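PDB 7LAP: aminoglycoside N(3)-acetyltransferase from Streptomyces griseus, which probably transfers an acetyl group from acetyl-coenzyme A to the 3-amino group of aminoglycoside antibiotics, the modification that underlies resistance to these drugs. Local coordinates for residues R26-L31 against L66-P71; T60-L65 against R126-A131; L76-W81 against H116-L121; L141-A146 against A150-H155; G258-V263 against R267-D272. All blocks are in the same frame, centred on the assembly; numbering follows the deposited sequence.

In the fold
The five contacts are spread along one mixed sheet and its helices. Contacts 1 and 2 share helix 58-69, their centres about 12 Å apart, and their segments alternate along the chain, so this helix is gripped by helix 24-34 and by the turn after helix 120-126. Contact 3 falls between the two segments of contact 2; contacts 4 and 5 follow, each of short range. Contacts 3 and 4 use the neighbouring strands 74-78 and 141-145. Contact 5, the hairpin at the far edge of the sheet, has its centre about 23 Å from that of contact 4, and its Val263 packs on Ile27 and Leu31 of contact 1. Contacts 2 and 3 border the second subunit, through Arg127 and Arg120.

Contact 1 of 5, residues R26-L31 against L66-P71; sequences RIRHDL and LDVVGP
Val68 and Arg28 form the tight part of this helix-helix contact. The CG2 methyl of Val68 lies 3.4 Å from the backbone O of Arg28 and 3.5 Å from Arg28 CG, and it also meets CB of Leu31 at 3.9 Å. Its CG2 stands beside the backbone N of Val68 and opposite the carbonyl carbon, which turns this branch towards helix 24-34. A small beta-branched residue suits the place, since its short branches fit where the two helix backbones come nearest, with the CA atoms of Arg28 and Val68 6.0 Å apart.

Towards solvent the fit is looser. Arg28 CG extends away from its backbone N (chi1 177°) and comes 3.8 Å from Asp67 CB, so the two side chains meet through their aliphatic parts and cross at about a right angle. Their charged ends do not pair: Arg28 NE and Asp67 OD2 are 5.5 Å apart. Each is engaged beside the contact instead, Arg28 in a salt bridge with Asp25 and Asp67 in one with Arg24. A long arginine and a short aspartate thus border the apolar patch while their charged ends stay at its solvent-facing border.

Deeper in, Leu31 also packs on Leu65 and Ile27 on Ala64, both of helix 58-69, and Val263 of strand 259-263 lies against Ile27 and Leu31, so helix 24-34 packs against both helix 58-69 and the edge strand 259-263.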
# COMPACT_ATOMS: atom_id res chain seq x y z
N ARG B 26 5.53 -17.02 -17.18
CA ARG B 26 4.42 -17.95 -17.14
C ARG B 26 3.09 -17.22 -17.14
O ARG B 26 2.13 -17.65 -17.79
CB ARG B 26 4.53 -18.85 -15.91
CG ARG B 26 3.48 -19.95 -15.90
CD ARG B 26 2.38 -19.53 -15.01
NE ARG B 26 1.33 -20.54 -14.94
CZ ARG B 26 1.37 -21.60 -14.14
NH1 ARG B 26 2.44 -21.83 -13.39
NH2 ARG B 26 0.36 -22.43 -14.12
N ILE B 27 3.00 -16.13 -16.39
CA ILE B 27 1.83 -15.27 -16.44
C ILE B 27 1.61 -14.74 -17.85
O ILE B 27 0.49 -14.73 -18.36
CB ILE B 27 1.97 -14.14 -15.41
CG1 ILE B 27 2.03 -14.74 -13.99
CG2 ILE B 27 0.79 -13.26 -15.52
CD1 ILE B 27 2.29 -13.66 -12.88
N ARG B 28 2.68 -14.28 -18.50
CA ARG B 28 2.56 -13.78 -19.87
C ARG B 28 1.97 -14.85 -20.76
O ARG B 28 1.05 -14.59 -21.56
CB ARG B 28 3.93 -13.34 -20.41
CG ARG B 28 3.86 -12.86 -21.89
CD ARG B 28 5.10 -13.17 -22.70
NE ARG B 28 5.63 -14.51 -22.43
CZ ARG B 28 5.15 -15.66 -22.94
NH1 ARG B 28 4.10 -15.66 -23.78
NH2 ARG B 28 5.73 -16.82 -22.62
N HIS B 29 2.48 -16.08 -20.64
CA HIS B 29 1.96 -17.20 -21.42
C HIS B 29 0.47 -17.44 -21.13
O HIS B 29 -0.34 -17.58 -22.07
CB HIS B 29 2.78 -18.44 -21.14
CG HIS B 29 2.14 -19.70 -21.63
ND1 HIS B 29 1.19 -20.37 -20.90
CD2 HIS B 29 2.31 -20.39 -22.78
CE1 HIS B 29 0.81 -21.45 -21.58
NE2 HIS B 29 1.48 -21.48 -22.72
N ASP B 30 0.08 -17.43 -19.85
CA ASP B 30 -1.32 -17.68 -19.51
C ASP B 30 -2.23 -16.55 -19.99
O ASP B 30 -3.39 -16.81 -20.34
CB ASP B 30 -1.49 -17.88 -18.01
CG ASP B 30 -0.86 -19.17 -17.51
OD1 ASP B 30 -0.31 -19.95 -18.33
OD2 ASP B 30 -0.91 -19.41 -16.28
N LEU B 31 -1.76 -15.31 -19.95
CA LEU B 31 -2.57 -14.20 -20.42
C LEU B 31 -2.79 -14.26 -21.94
O LEU B 31 -3.89 -13.98 -22.42
CB LEU B 31 -1.91 -12.86 -20.07
CG LEU B 31 -1.85 -12.51 -18.58
CD1 LEU B 31 -0.88 -11.32 -18.34
CD2 LEU B 31 -3.27 -12.26 -17.98
N LEU B 66 2.35 -6.03 -19.47
CA LEU B 66 3.05 -5.20 -20.44
C LEU B 66 3.73 -6.04 -21.51
O LEU B 66 3.82 -5.61 -22.67
CB LEU B 66 4.10 -4.32 -19.74
CG LEU B 66 3.47 -3.28 -18.79
CD1 LEU B 66 4.54 -2.57 -17.96
CD2 LEU B 66 2.63 -2.26 -19.58
N ASP B 67 4.25 -7.21 -21.13
CA ASP B 67 4.83 -8.10 -22.13
C ASP B 67 3.79 -8.51 -23.17
O ASP B 67 4.11 -8.61 -24.36
CB ASP B 67 5.41 -9.36 -21.48
CG ASP B 67 6.65 -9.07 -20.59
OD1 ASP B 67 7.28 -8.00 -20.71
OD2 ASP B 67 6.98 -9.92 -19.74
N VAL B 68 2.55 -8.78 -22.74
CA VAL B 68 1.56 -9.27 -23.69
C VAL B 68 1.06 -8.13 -24.58
O VAL B 68 1.05 -8.25 -25.81
CB VAL B 68 0.38 -9.97 -22.97
CG1 VAL B 68 -0.67 -10.37 -24.00
CG2 VAL B 68 0.84 -11.23 -22.28
N VAL B 69 0.68 -7.00 -23.98
CA VAL B 69 0.07 -5.95 -24.81
C VAL B 69 1.14 -5.14 -25.52
O VAL B 69 0.84 -4.48 -26.52
CB VAL B 69 -0.90 -5.04 -24.03
CG1 VAL B 69 -1.95 -5.91 -23.29
CG2 VAL B 69 -0.18 -4.12 -23.01
N GLY B 70 2.39 -5.19 -25.05
CA GLY B 70 3.48 -4.57 -25.76
C GLY B 70 3.41 -3.05 -25.70
O GLY B 70 2.49 -2.48 -25.10
N PRO B 71 4.37 -2.36 -26.35
CA PRO B 71 4.48 -0.90 -26.17
C PRO B 71 3.28 -0.10 -26.67
O PRO B 71 3.10 1.04 -26.23
CB PRO B 71 5.74 -0.53 -26.98
CG PRO B 71 6.44 -1.83 -27.25
CD PRO B 71 5.35 -2.86 -27.33

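Contact 2 of 5, residues T60-L65 against R126-A131; sequences TVIDAL and RRRPGA
Ile62 is the first residue of 60-65 to reach Arg128, and it does so with its CG2 methyl. This methyl stands 3.5 Å above the guanidinium plane, off-centre, nearest NH1. The branched side chain suits the spot because it offers a methyl to the flat face of the arginine while its CG1 arm packs on Leu121. One residue on, Asp63 meets the same guanidinium at its edge. Arg128 NH2 donates to Asp63 OD1 over 2.8 Å, and OD1 is approached on its syn side, 30° out of the carboxylate plane. A second, weak bond joins Arg128 NH1 to Asp63 OD2 at 3.3 Å. The carboxylate is turned 57° from the guanidinium. Arg128 CG stands beside its backbone N (chi1 -74°), and bends at chi2 and chi3 bring the guanidinium to both residues.

Helix 58-69 is the connecting helix of a beta-alpha-beta crossover between the parallel strands 41-46 and 74-78, and the arginine ties it to the loop following helix 120-126. Arg128 opens a type II turn whose Ala131 N bonds to Arg128 O at 2.9 Å; Pro129 and the positive-phi Gly130 occupy its two central positions. Beside Arg128, Arg127 NH1 donates to Glu123 O of the second subunit.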
# COMPACT_ATOMS: atom_id res chain seq x y z
N THR B 60 5.54 -8.13 -10.91
CA THR B 60 5.62 -9.21 -11.88
C THR B 60 4.33 -9.34 -12.68
O THR B 60 4.37 -9.56 -13.90
CB THR B 60 5.95 -10.49 -11.13
OG1 THR B 60 7.32 -10.41 -10.71
CG2 THR B 60 5.74 -11.73 -12.01
N VAL B 61 3.18 -9.17 -12.03
CA VAL B 61 1.91 -9.18 -12.75
C VAL B 61 1.88 -8.04 -13.77
O VAL B 61 1.51 -8.24 -14.93
CB VAL B 61 0.72 -9.11 -11.77
CG1 VAL B 61 -0.61 -9.01 -12.54
CG2 VAL B 61 0.72 -10.36 -10.84
N ILE B 62 2.30 -6.84 -13.36
CA ILE B 62 2.26 -5.69 -14.27
C ILE B 62 3.20 -5.90 -15.46
O ILE B 62 2.83 -5.67 -16.61
CB ILE B 62 2.61 -4.41 -13.51
CG1 ILE B 62 1.48 -4.04 -12.56
CG2 ILE B 62 2.94 -3.25 -14.51
CD1 ILE B 62 1.97 -3.02 -11.46
N ASP B 63 4.41 -6.38 -15.20
CA ASP B 63 5.34 -6.57 -16.30
C ASP B 63 4.92 -7.69 -17.25
O ASP B 63 5.18 -7.61 -18.46
CB ASP B 63 6.73 -6.81 -15.74
CG ASP B 63 7.41 -5.47 -15.29
OD1 ASP B 63 7.29 -4.45 -16.02
OD2 ASP B 63 8.04 -5.44 -14.22
N ALA B 64 4.25 -8.73 -16.74
CA ALA B 64 3.69 -9.75 -17.64
C ALA B 64 2.60 -9.15 -18.53
O ALA B 64 2.53 -9.46 -19.73
CB ALA B 64 3.15 -10.93 -16.82
N LEU B 65 1.72 -8.34 -17.95
CA LEU B 65 0.68 -7.68 -18.74
C LEU B 65 1.30 -6.79 -19.82
O LEU B 65 0.82 -6.75 -20.95
CB LEU B 65 -0.24 -6.86 -17.83
CG LEU B 65 -1.20 -7.71 -16.99
CD1 LEU B 65 -1.79 -6.94 -15.79
CD2 LEU B 65 -2.34 -8.25 -17.89
N ARG B 126 -0.52 2.52 -10.26
CA ARG B 126 -0.49 3.98 -10.28
C ARG B 126 0.88 4.52 -9.87
O ARG B 126 1.25 5.62 -10.29
CB ARG B 126 -1.58 4.57 -9.37
CG ARG B 126 -1.16 4.69 -7.94
CD ARG B 126 -2.14 5.42 -7.06
NE ARG B 126 -1.69 5.35 -5.67
CZ ARG B 126 -0.92 6.26 -5.08
NH1 ARG B 126 -0.55 7.37 -5.72
NH2 ARG B 126 -0.54 6.07 -3.81
N ARG B 127 1.68 3.75 -9.12
CA ARG B 127 3.00 4.24 -8.74
C ARG B 127 4.08 3.90 -9.78
O ARG B 127 5.23 4.31 -9.61
CB ARG B 127 3.36 3.70 -7.34
CG ARG B 127 2.35 4.15 -6.20
CD ARG B 127 2.54 3.41 -4.84
NE ARG B 127 3.86 3.70 -4.28
CZ ARG B 127 4.10 4.19 -3.06
NH1 ARG B 127 3.09 4.46 -2.23
NH2 ARG B 127 5.36 4.41 -2.67
N ARG B 128 3.74 3.17 -10.84
CA ARG B 128 4.73 2.87 -11.87
C ARG B 128 5.24 4.16 -12.51
O ARG B 128 4.45 5.09 -12.76
CB ARG B 128 4.14 1.96 -12.96
CG ARG B 128 3.95 0.48 -12.52
CD ARG B 128 5.27 -0.29 -12.48
NE ARG B 128 5.80 -0.51 -13.82
CZ ARG B 128 6.25 -1.69 -14.26
NH1 ARG B 128 6.25 -2.75 -13.46
NH2 ARG B 128 6.72 -1.80 -15.50
N PRO B 129 6.54 4.23 -12.86
CA PRO B 129 7.02 5.34 -13.69
C PRO B 129 6.19 5.47 -14.95
O PRO B 129 5.88 4.48 -15.60
CB PRO B 129 8.47 4.95 -14.01
CG PRO B 129 8.87 4.04 -12.88
CD PRO B 129 7.61 3.28 -12.52
N GLY B 130 5.78 6.70 -15.27
CA GLY B 130 4.93 6.96 -16.41
C GLY B 130 3.44 6.68 -16.25
O GLY B 130 2.67 6.98 -17.18
N ALA B 131 3.00 6.08 -15.13
CA ALA B 131 1.57 5.82 -14.97
C ALA B 131 0.82 7.14 -14.82
O ALA B 131 1.38 8.13 -14.34
CB ALA B 131 1.29 4.93 -13.74

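Contact 3 of 5, residues L76-W81 against H116-L121; sequences LVTCGW and HANGRL
Asn118 is the residue through which 116-121 meets the end of strand 74-78, and its amide nitrogen does most of the touching. Of the polar approaches, the clearest runs through a water. Asn118 ND2 donates to it over 2.8 Å, and the same water is hydrogen-bonded to Thr78 OG1 at 3.2 Å. Thr78 OG1 lies opposite its backbone N (chi1 175°), a setting that carries the hydroxyl to the side where the water sits. ND2 of Asn118 also comes near two backbone oxygens, at 3.2 Å from Thr78 O and 3.3 Å from Cys79 O. A carboxamide suits the place, since its N-H can hold the water that links it to Thr78.

In the fold, strand 74-78 is an inner strand of the mixed sheet, between 41-46 and 141-145, and the chain leaves it through Cys79 and the positive-phi Gly80. The facing segment begins as a 3-10 turn at 116-118, closed by Gly119 N bonding to His116 O at 2.9 Å, and Gly119, also with positive phi, leads into helix 120-126.

Van der Waals contact is slight: the Thr78 CG2 methyl lies 4.1 Å from Asn118 ND2, and the two side chains cross at about a right angle. Leu121 packs on Pro58 of helix 58-69, and Arg120 forms salt bridges with Asp83 and Glu113 of the second subunit.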
# COMPACT_ATOMS: atom_id res chain seq x y z
N LEU B 76 -5.14 -0.52 -17.43
CA LEU B 76 -5.99 0.34 -16.62
C LEU B 76 -6.46 -0.32 -15.34
O LEU B 76 -6.73 -1.49 -15.34
CB LEU B 76 -7.26 0.64 -17.38
CG LEU B 76 -7.53 1.92 -18.11
CD1 LEU B 76 -6.98 1.68 -19.49
CD2 LEU B 76 -9.00 2.20 -18.20
N VAL B 77 -6.61 0.43 -14.27
CA VAL B 77 -7.13 -0.11 -13.02
C VAL B 77 -8.08 0.91 -12.40
O VAL B 77 -8.08 2.08 -12.77
CB VAL B 77 -6.03 -0.44 -11.98
CG1 VAL B 77 -5.08 -1.58 -12.50
CG2 VAL B 77 -5.26 0.81 -11.66
N THR B 78 -8.87 0.46 -11.45
CA THR B 78 -9.70 1.37 -10.69
C THR B 78 -9.00 1.61 -9.36
O THR B 78 -8.55 0.66 -8.72
CB THR B 78 -11.12 0.82 -10.53
OG1 THR B 78 -11.86 1.69 -9.68
CG2 THR B 78 -11.15 -0.57 -9.86
N CYS B 79 -8.80 2.89 -9.01
CA CYS B 79 -8.10 3.29 -7.77
C CYS B 79 -9.04 3.81 -6.68
O CYS B 79 -9.06 3.29 -5.55
CB CYS B 79 -7.06 4.40 -8.09
SG CYS B 79 -5.67 3.81 -9.00
N GLY B 80 -9.79 4.88 -6.96
CA GLY B 80 -10.50 5.55 -5.87
C GLY B 80 -9.52 6.18 -4.89
O GLY B 80 -8.34 6.33 -5.16
N TRP B 81 -10.05 6.54 -3.72
CA TRP B 81 -9.31 7.28 -2.70
C TRP B 81 -9.61 6.68 -1.33
O TRP B 81 -10.74 6.82 -0.83
CB TRP B 81 -9.69 8.76 -2.72
CG TRP B 81 -8.96 9.63 -1.76
CD1 TRP B 81 -7.79 9.34 -1.07
CD2 TRP B 81 -9.36 10.94 -1.34
NE1 TRP B 81 -7.46 10.39 -0.25
CE2 TRP B 81 -8.40 11.39 -0.41
CE3 TRP B 81 -10.42 11.80 -1.69
CZ2 TRP B 81 -8.46 12.66 0.18
CZ3 TRP B 81 -10.50 13.06 -1.08
CH2 TRP B 81 -9.53 13.48 -0.16
N HIS B 116 -8.20 0.51 -0.27
CA HIS B 116 -7.55 -0.73 0.14
C HIS B 116 -8.28 -1.96 -0.37
O HIS B 116 -7.64 -2.99 -0.65
CB HIS B 116 -7.46 -0.78 1.66
CG HIS B 116 -6.49 0.20 2.23
ND1 HIS B 116 -5.74 1.05 1.44
CD2 HIS B 116 -6.14 0.46 3.51
CE1 HIS B 116 -4.97 1.79 2.21
NE2 HIS B 116 -5.19 1.46 3.47
N ALA B 117 -9.59 -1.87 -0.53
CA ALA B 117 -10.35 -3.02 -1.03
C ALA B 117 -9.93 -3.42 -2.44
O ALA B 117 -10.15 -4.57 -2.82
CB ALA B 117 -11.84 -2.71 -0.98
N ASN B 118 -9.35 -2.52 -3.23
CA ASN B 118 -8.91 -2.94 -4.56
C ASN B 118 -7.60 -3.74 -4.54
O ASN B 118 -7.21 -4.29 -5.58
CB ASN B 118 -8.80 -1.72 -5.47
CG ASN B 118 -10.15 -1.05 -5.68
OD1 ASN B 118 -11.19 -1.69 -5.50
ND2 ASN B 118 -10.14 0.24 -6.00
N GLY B 119 -6.96 -3.86 -3.38
CA GLY B 119 -5.81 -4.74 -3.26
C GLY B 119 -4.56 -4.04 -3.73
O GLY B 119 -4.56 -2.86 -4.08
N ARG B 120 -3.48 -4.77 -3.75
CA ARG B 120 -2.23 -4.21 -4.12
C ARG B 120 -2.03 -3.83 -5.57
O ARG B 120 -1.19 -3.04 -5.83
CB ARG B 120 -1.11 -5.12 -3.68
CG ARG B 120 -0.85 -5.16 -2.20
CD ARG B 120 -0.05 -6.40 -1.86
NE ARG B 120 1.34 -6.13 -2.05
CZ ARG B 120 2.28 -7.02 -2.28
NH1 ARG B 120 2.01 -8.29 -2.33
NH2 ARG B 120 3.50 -6.60 -2.45
N LEU B 121 -2.75 -4.40 -6.49
CA LEU B 121 -2.35 -4.14 -7.88
C LEU B 121 -2.63 -2.70 -8.34
O LEU B 121 -1.77 -2.10 -9.01
CB LEU B 121 -2.98 -5.13 -8.87
CG LEU B 121 -2.04 -6.21 -9.40
CD1 LEU B 121 -0.85 -5.58 -10.17
CD2 LEU B 121 -1.54 -7.11 -8.22
O HOH W 1 -12.34 1.93 -6.57

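Contact 4 of 5, residues L141-A146 against A150-H155; sequences LAALGA and ALMDAH
Met152 carries the contact, with Leu141 and Ala143 as its two main partners. Its chain is bent at chi2 (-65°) and again at chi3 (101°), folding it back over the strand. CG comes first and lies 3.6 Å from Ala143 CB. The sulfur goes further along the strand: SD is 3.7 Å from Leu141 CB and 3.8 Å from the carbonyl carbon of Ala142. The terminal CE curls between the two strand side chains, 3.9 Å from Leu141 CB and 4.0 Å from Ala143 CB. An unbranched, flexible methionine suits this job because it can follow the strand surface closely.

Leu141 and Ala143 are two residues apart and so lie on one face of strand 141-145, both pointing at the helix, whereas Ala142 between them points to the other side. Leu141 crosses Met152 at about a right angle and meets the sulfur and the CE methyl with its CB, its CD1 lying 4.1 Å from Met152 CE. The small methyl of Ala143 leaves room for the helix to come close, with the CA atoms of Ala142 and Met152 6.9 Å apart.

The short helix 148-152 thus lies over the face of the sheet where strand 141-145 runs beside strand 74-78. Leu151 packs on Leu76 there, Pro166 of helix 166-172 touches both Leu141 and Met152, and the opposite face meets helix 120-126 through Ala142 and Arg126.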
# COMPACT_ATOMS: atom_id res chain seq x y z
N LEU B 141 -9.28 6.51 -11.81
CA LEU B 141 -8.64 5.33 -12.36
C LEU B 141 -7.16 5.63 -12.48
O LEU B 141 -6.72 6.75 -12.27
CB LEU B 141 -9.22 4.96 -13.73
CG LEU B 141 -10.74 4.87 -13.90
CD1 LEU B 141 -11.04 4.21 -15.23
CD2 LEU B 141 -11.22 3.99 -12.82
N ALA B 142 -6.40 4.62 -12.88
CA ALA B 142 -5.04 4.90 -13.30
C ALA B 142 -4.74 4.05 -14.52
O ALA B 142 -5.36 3.00 -14.72
CB ALA B 142 -4.05 4.62 -12.18
N ALA B 143 -3.77 4.50 -15.31
CA ALA B 143 -3.43 3.82 -16.56
C ALA B 143 -1.93 3.91 -16.81
O ALA B 143 -1.26 4.86 -16.40
CB ALA B 143 -4.20 4.43 -17.75
N LEU B 144 -1.44 2.94 -17.58
CA LEU B 144 -0.02 2.82 -17.90
C LEU B 144 0.08 2.30 -19.32
O LEU B 144 -0.44 1.21 -19.61
CB LEU B 144 0.71 1.87 -16.91
CG LEU B 144 2.21 1.69 -17.14
CD1 LEU B 144 2.99 3.01 -16.89
CD2 LEU B 144 2.78 0.55 -16.27
N GLY B 145 0.77 3.04 -20.19
CA GLY B 145 0.91 2.56 -21.55
C GLY B 145 0.53 3.63 -22.57
O GLY B 145 0.33 4.81 -22.24
N ALA B 146 0.39 3.20 -23.83
CA ALA B 146 0.39 4.14 -24.96
C ALA B 146 -0.81 5.08 -24.93
O ALA B 146 -0.69 6.24 -25.31
CB ALA B 146 0.42 3.34 -26.26
N ALA B 150 -4.79 10.04 -22.83
CA ALA B 150 -6.14 10.34 -23.32
C ALA B 150 -7.21 9.55 -22.55
O ALA B 150 -8.33 10.05 -22.36
CB ALA B 150 -6.24 10.03 -24.82
N LEU B 151 -6.90 8.34 -22.10
CA LEU B 151 -7.89 7.59 -21.33
C LEU B 151 -8.20 8.27 -20.01
O LEU B 151 -9.36 8.32 -19.58
CB LEU B 151 -7.40 6.16 -21.07
CG LEU B 151 -7.55 5.15 -22.21
CD1 LEU B 151 -6.79 3.88 -21.90
CD2 LEU B 151 -9.02 4.87 -22.50
N MET B 152 -7.17 8.80 -19.33
CA MET B 152 -7.34 9.37 -17.99
C MET B 152 -7.67 10.85 -17.99
O MET B 152 -8.07 11.38 -16.94
CB MET B 152 -6.05 9.17 -17.20
CG MET B 152 -5.69 7.66 -17.01
SD MET B 152 -6.89 6.77 -16.01
CE MET B 152 -7.86 5.90 -17.27
N ASP B 153 -7.49 11.51 -19.12
CA ASP B 153 -7.49 12.97 -19.17
C ASP B 153 -8.83 13.55 -18.76
O ASP B 153 -9.88 13.04 -19.14
CB ASP B 153 -7.15 13.44 -20.59
CG ASP B 153 -7.02 14.96 -20.69
OD1 ASP B 153 -6.17 15.51 -19.96
OD2 ASP B 153 -7.74 15.60 -21.49
N ALA B 154 -8.79 14.60 -17.95
CA ALA B 154 -9.97 15.40 -17.62
C ALA B 154 -11.17 14.53 -17.22
O ALA B 154 -12.23 14.61 -17.81
CB ALA B 154 -10.35 16.30 -18.81
N HIS B 155 -10.98 13.70 -16.19
CA HIS B 155 -12.09 12.89 -15.68
C HIS B 155 -13.28 13.79 -15.34
O HIS B 155 -13.13 14.73 -14.53
CB HIS B 155 -11.65 12.11 -14.46
CG HIS B 155 -12.51 10.92 -14.15
ND1 HIS B 155 -11.98 9.73 -13.72
CD2 HIS B 155 -13.85 10.74 -14.18
CE1 HIS B 155 -12.95 8.86 -13.49
NE2 HIS B 155 -14.11 9.45 -13.77

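Contact 5 of 5, residues G258-V263 against R267-D272; sequences GREGFV and RSRLFD
Glu260 reaches across to Arg269, its neighbour on the antiparallel strand, and the atoms from CB to OE1 each find a partner. CB passes 3.9 Å from Ser268 O. CG lies opposite the carbonyl carbon (chi1 -51°) and rests 3.7 Å from Arg269 CG, and the two side chains lie side by side, pointing the same way. CD follows at 3.7 Å from Arg269 NE, and OE1 at the tip accepts the N-H of Arg269 NE over 2.9 Å. The hydrogen bond within this salt bridge is bent, 144° at the hydrogen, and the nitrogen arrives from above the carboxylate plane, 55° out of it.

The backbones hold the pair in place. Arg259 with Leu270 and Gly261 with Ser268 are the hydrogen-bonded pairs of the hairpin 259-263/266-272, each joined by two bonds of 2.8 Å, and Glu260 with Arg269 is the non-hydrogen-bonded pair between them. At one end Gly258, lacking a side chain, lets the Phe271 ring close in, with CA 3.5 Å from CD2. At the other, Val263 CG2 sits 3.6 Å from Ser268 OG, whose hydrogen bond goes to Ala266 O; this small hydroxyl fits beside the valine. On the Glu260 face Phe262 lies alongside Arg267, though that arginine has a second conformation.

The chemistry thus divides: the main-chain bonds fix the register of this edge hairpin, while the bent ion pair on its exposed surface probably adds only a modest hold.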
# COMPACT_ATOMS: atom_id res chain seq x y z
N GLY B 258 -17.21 -13.18 -23.34
CA GLY B 258 -16.17 -13.37 -22.36
C GLY B 258 -15.56 -14.77 -22.45
O GLY B 258 -16.23 -15.75 -22.80
N ARG B 259 -14.27 -14.86 -22.18
CA ARG B 259 -13.56 -16.12 -22.25
C ARG B 259 -13.00 -16.39 -20.87
O ARG B 259 -12.47 -15.49 -20.22
CB ARG B 259 -12.43 -16.07 -23.32
CG ARG B 259 -11.46 -17.27 -23.26
CD ARG B 259 -10.74 -17.53 -24.59
NE ARG B 259 -9.58 -18.43 -24.46
CZ ARG B 259 -9.64 -19.77 -24.49
NH1 ARG B 259 -10.80 -20.39 -24.66
NH2 ARG B 259 -8.52 -20.49 -24.38
N GLU B 260 -13.13 -17.64 -20.41
CA GLU B 260 -12.65 -18.03 -19.10
C GLU B 260 -11.40 -18.89 -19.22
O GLU B 260 -11.27 -19.69 -20.15
CB GLU B 260 -13.73 -18.80 -18.33
CG GLU B 260 -15.06 -18.06 -18.31
CD GLU B 260 -15.92 -18.40 -17.09
OE1 GLU B 260 -15.40 -18.39 -15.95
OE2 GLU B 260 -17.12 -18.69 -17.29
N GLY B 261 -10.51 -18.76 -18.25
CA GLY B 261 -9.39 -19.68 -18.17
C GLY B 261 -8.63 -19.49 -16.88
O GLY B 261 -9.21 -19.08 -15.87
N PHE B 262 -7.32 -19.76 -16.89
CA PHE B 262 -6.57 -19.75 -15.66
C PHE B 262 -5.26 -19.02 -15.89
O PHE B 262 -4.68 -19.10 -16.98
CB PHE B 262 -6.36 -21.18 -15.11
CG PHE B 262 -7.67 -21.81 -14.72
CD1 PHE B 262 -8.44 -22.47 -15.67
CD2 PHE B 262 -8.16 -21.69 -13.43
CE1 PHE B 262 -9.69 -22.99 -15.35
CE2 PHE B 262 -9.38 -22.22 -13.10
CZ PHE B 262 -10.15 -22.88 -14.06
N VAL B 263 -4.90 -18.21 -14.91
CA VAL B 263 -3.63 -17.49 -14.92
C VAL B 263 -2.97 -17.84 -13.60
O VAL B 263 -3.48 -17.46 -12.53
CB VAL B 263 -3.81 -15.98 -15.07
CG1 VAL B 263 -2.42 -15.22 -15.02
CG2 VAL B 263 -4.51 -15.67 -16.39
N ARG B 267 -8.66 -18.41 -11.34
CA ARG B 267 -9.75 -18.39 -12.30
C ARG B 267 -9.88 -16.99 -12.88
O ARG B 267 -10.06 -16.02 -12.13
CB ARG B 267 -11.05 -18.82 -11.62
CG ARG B 267 -12.19 -19.16 -12.58
CD ARG B 267 -13.33 -19.79 -11.81
NE ARG B 267 -12.97 -21.09 -11.24
CZ ARG B 267 -13.07 -22.23 -11.89
NH1 ARG B 267 -13.52 -22.22 -13.14
NH2 ARG B 267 -12.74 -23.39 -11.32
N SER B 268 -9.76 -16.88 -14.21
CA SER B 268 -9.66 -15.58 -14.88
C SER B 268 -10.66 -15.48 -16.01
O SER B 268 -11.03 -16.49 -16.62
CB SER B 268 -8.25 -15.35 -15.38
OG SER B 268 -7.40 -15.35 -14.23
N ARG B 269 -11.10 -14.26 -16.30
CA ARG B 269 -12.08 -14.02 -17.35
C ARG B 269 -11.71 -12.77 -18.13
O ARG B 269 -11.42 -11.73 -17.54
CB ARG B 269 -13.50 -13.84 -16.80
CG ARG B 269 -14.13 -15.14 -16.30
CD ARG B 269 -14.19 -15.12 -14.80
NE ARG B 269 -15.16 -16.09 -14.26
CZ ARG B 269 -15.46 -16.18 -12.97
NH1 ARG B 269 -14.87 -15.34 -12.12
NH2 ARG B 269 -16.33 -17.09 -12.55
N LEU B 270 -11.78 -12.87 -19.45
CA LEU B 270 -11.39 -11.78 -20.34
C LEU B 270 -12.58 -11.46 -21.24
O LEU B 270 -13.09 -12.35 -21.93
CB LEU B 270 -10.17 -12.17 -21.17
CG LEU B 270 -9.69 -11.07 -22.14
CD1 LEU B 270 -9.26 -9.84 -21.34
CD2 LEU B 270 -8.54 -11.63 -22.99
N PHE B 271 -13.00 -10.20 -21.21
CA PHE B 271 -14.16 -9.69 -21.94
C PHE B 271 -13.76 -8.55 -22.86
O PHE B 271 -12.92 -7.72 -22.51
CB PHE B 271 -15.23 -9.10 -20.99
CG PHE B 271 -15.68 -10.05 -19.91
CD1 PHE B 271 -14.95 -10.18 -18.72
CD2 PHE B 271 -16.87 -10.77 -20.06
CE1 PHE B 271 -15.39 -11.04 -17.70
CE2 PHE B 271 -17.30 -11.64 -19.05
CZ PHE B 271 -16.56 -11.78 -17.86
N ASP B 272 -14.45 -8.44 -24.00
CA ASP B 272 -14.40 -7.19 -24.75
C ASP B 272 -15.36 -6.18 -24.10
O ASP B 272 -16.52 -6.51 -23.82
CB ASP B 272 -14.76 -7.42 -26.22
CG ASP B 272 -13.78 -8.36 -26.94
OD1 ASP B 272 -12.57 -8.31 -26.65
OD2 ASP B 272 -14.22 -9.15 -27.80